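Amidase, hydantoinase/carbamoylase family (Burkholderia vietnamiensis, PDB 5I4M) probably hydrolyses the carbamoyl group from N-carbamoyl-L-amino acids, as a two-zinc enzyme of the peptidase M20 family. Local coordinates at residues 151-156 against 176-181. Sequence-based numbering, arbitrary orientation.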
loop_
_atom_site.group_PDB
_atom_site.type_symbol
_atom_site.label_atom_id
_atom_site.label_comp_id
_atom_site.label_asym_id
_atom_site.label_seq_id
_atom_site.Cartn_x
_atom_site.Cartn_y
_atom_site.Cartn_z
ATOM N N GLY A 151 -16.585 -8.870 2.296
ATOM C CA GLY A 151 -15.353 -9.238 2.971
ATOM C C GLY A 151 -14.148 -8.405 2.593
ATOM O O GLY A 151 -13.014 -8.871 2.747
ATOM N N SER A 152 -14.360 -7.172 2.124
ATOM C CA SER A 152 -13.276 -6.294 1.695
ATOM C C SER A 152 -12.807 -5.364 2.812
ATOM O O SER A 152 -11.613 -5.324 3.134
ATOM C CB SER A 152 -13.720 -5.467 0.480
ATOM O OG SER A 152 -12.691 -4.551 0.115
ATOM N N ARG A 153 -13.734 -4.621 3.422
ATOM C CA ARG A 153 -13.356 -3.712 4.505
ATOM C C ARG A 153 -13.043 -4.480 5.783
ATOM O O ARG A 153 -12.056 -4.186 6.470
ATOM C CB ARG A 153 -14.469 -2.704 4.770
ATOM C CG ARG A 153 -14.145 -1.777 5.936
ATOM C CD ARG A 153 -15.268 -0.809 6.265
ATOM N NE ARG A 153 -14.873 -0.002 7.422
ATOM C CZ ARG A 153 -15.690 0.766 8.135
ATOM N NH1 ARG A 153 -16.983 0.853 7.818
ATOM N NH2 ARG A 153 -15.201 1.448 9.165
ATOM N N PHE A 154 -13.886 -5.444 6.130
ATOM C CA PHE A 154 -13.610 -6.412 7.179
ATOM C C PHE A 154 -13.599 -7.771 6.504
ATOM O O PHE A 154 -14.480 -8.063 5.693
ATOM C CB PHE A 154 -14.663 -6.399 8.299
ATOM C CG PHE A 154 -15.222 -5.038 8.623
ATOM C CD1 PHE A 154 -16.259 -4.505 7.868
ATOM C CD2 PHE A 154 -14.764 -4.328 9.720
ATOM C CE1 PHE A 154 -16.797 -3.269 8.168
ATOM C CE2 PHE A 154 -15.295 -3.085 10.035
ATOM C CZ PHE A 154 -16.312 -2.550 9.256
ATOM N N ALA A 155 -12.601 -8.585 6.814
ATOM C CA ALA A 155 -12.518 -9.876 6.165
ATOM C C ALA A 155 -12.811 -10.993 7.167
ATOM O O ALA A 155 -12.596 -10.825 8.368
ATOM C CB ALA A 155 -11.127 -10.093 5.552
ATOM N N PRO A 156 -13.295 -12.147 6.714
ATOM C CA PRO A 156 -13.545 -12.511 5.323
ATOM C C PRO A 156 -14.958 -12.187 4.866
ATOM O O PRO A 156 -15.701 -11.477 5.548
ATOM C CB PRO A 156 -13.319 -14.023 5.333
ATOM C CG PRO A 156 -13.860 -14.428 6.655
ATOM C CD PRO A 156 -13.452 -13.310 7.608
ATOM N N ARG A 176 -14.408 -8.905 13.707
ATOM C CA ARG A 176 -13.634 -8.666 12.489
ATOM C C ARG A 176 -13.316 -7.182 12.364
ATOM O O ARG A 176 -14.152 -6.331 12.672
ATOM C CB ARG A 176 -14.396 -9.145 11.250
ATOM C CG ARG A 176 -14.802 -10.626 11.262
ATOM C CD ARG A 176 -13.608 -11.530 11.505
ATOM N NE ARG A 176 -13.387 -11.742 12.932
ATOM C CZ ARG A 176 -12.258 -12.198 13.460
ATOM N NH1 ARG A 176 -11.228 -12.494 12.676
ATOM N NH2 ARG A 176 -12.159 -12.351 14.775
ATOM N N LYS A 177 -12.097 -6.866 11.921
ATOM C CA LYS A 177 -11.578 -5.501 11.988
ATOM C C LYS A 177 -11.235 -4.957 10.606
ATOM O O LYS A 177 -10.849 -5.709 9.701
ATOM C CB LYS A 177 -10.308 -5.430 12.859
ATOM C CG LYS A 177 -10.519 -5.689 14.342
ATOM C CD LYS A 177 -9.178 -5.763 15.068
ATOM C CE LYS A 177 -9.341 -6.139 16.542
ATOM N NZ LYS A 177 -9.904 -5.031 17.373
ATOM N N ASP A 178 -11.331 -3.630 10.452
ATOM C CA ASP A 178 -10.886 -3.012 9.215
ATOM C C ASP A 178 -9.428 -2.567 9.370
ATOM O O ASP A 178 -8.778 -2.828 10.388
ATOM C CB ASP A 178 -11.841 -1.881 8.781
ATOM C CG ASP A 178 -11.744 -0.605 9.624
ATOM O OD1 ASP A 178 -10.870 -0.464 10.498
ATOM O OD2 ASP A 178 -12.575 0.307 9.368
ATOM N N VAL A 179 -8.893 -1.898 8.345
ATOM C CA VAL A 179 -7.473 -1.557 8.378
ATOM C C VAL A 179 -7.156 -0.551 9.470
ATOM O O VAL A 179 -5.987 -0.398 9.834
ATOM C CB VAL A 179 -6.988 -1.020 7.016
ATOM C CG1 VAL A 179 -6.983 -2.143 5.962
ATOM C CG2 VAL A 179 -7.845 0.164 6.575
ATOM N N ASP A 180 -8.160 0.141 10.010
ATOM C CA ASP A 180 -7.948 1.075 11.108
ATOM C C ASP A 180 -8.262 0.464 12.465
ATOM O O ASP A 180 -8.256 1.180 13.469
ATOM C CB ASP A 180 -8.791 2.332 10.910
ATOM C CG ASP A 180 -8.432 3.081 9.651
ATOM O OD1 ASP A 180 -7.234 3.156 9.323
ATOM O OD2 ASP A 180 -9.353 3.581 8.981
ATOM N N GLY A 181 -8.545 -0.833 12.520
ATOM C CA GLY A 181 -8.840 -1.461 13.786
ATOM C C GLY A 181 -10.270 -1.343 14.259
ATOM O O GLY A 181 -10.562 -1.758 15.386
HETATM O O HOH W 1 -10.319 -2.040 5.801
HETATM O O HOH W 2 -10.273 -7.862 8.360
HETATM O O HOH W 3 -10.655 -12.323 9.695
#
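Asp178 OD2 is gripped twice by Arg153, whose NH2 lies 2.9 Å and whose NE lies 3.0 Å from that one oxygen, a side-on salt bridge between two loops of the M20 peptidase fold. One loop follows the zinc ligand Glu150; the other joins helices 170-175 and 184-191. OD2 sits close to the guanidinium plane and takes NE on its anti lone pair, while NH2 arrives nearly along the C-O bond. The Arg153 chain reaches it fully extended, CG anti to the backbone N, and NH2 also salt-bridges Glu187 as NH1 bonds Ala54 O. The other oxygen, OD1, accepts from Asp180 N at 2.8 Å, an Asx turn at the head of the type I beta turn Asp178-Gly181, and also from Lys182 N; both carboxylate oxygens are thus held, which should fix its rotation. Phe154 packs beside this pair: its CZ lies 3.4 Å above one face of the Arg153 guanidinium, offset toward the rim, its CD2 approaches the 176-178 backbone, and its ring runs almost parallel to the Asp178 carboxylate (7° between planes). Waters join Arg153 O to Val179 N and Lys177 O to Ala155 N. After the cis Ala155-Pro156 peptide, the Pro156 side chain is about 8 Å from the bound 3-phosphoglyceric acid. Arg176, its NE bonded to Tyr172 O, is bent at chi2 and chi3 (-54° and 88°), which brings CD to 3.4 Å from Ala155 O; a third water links that oxygen to Arg176 NH1.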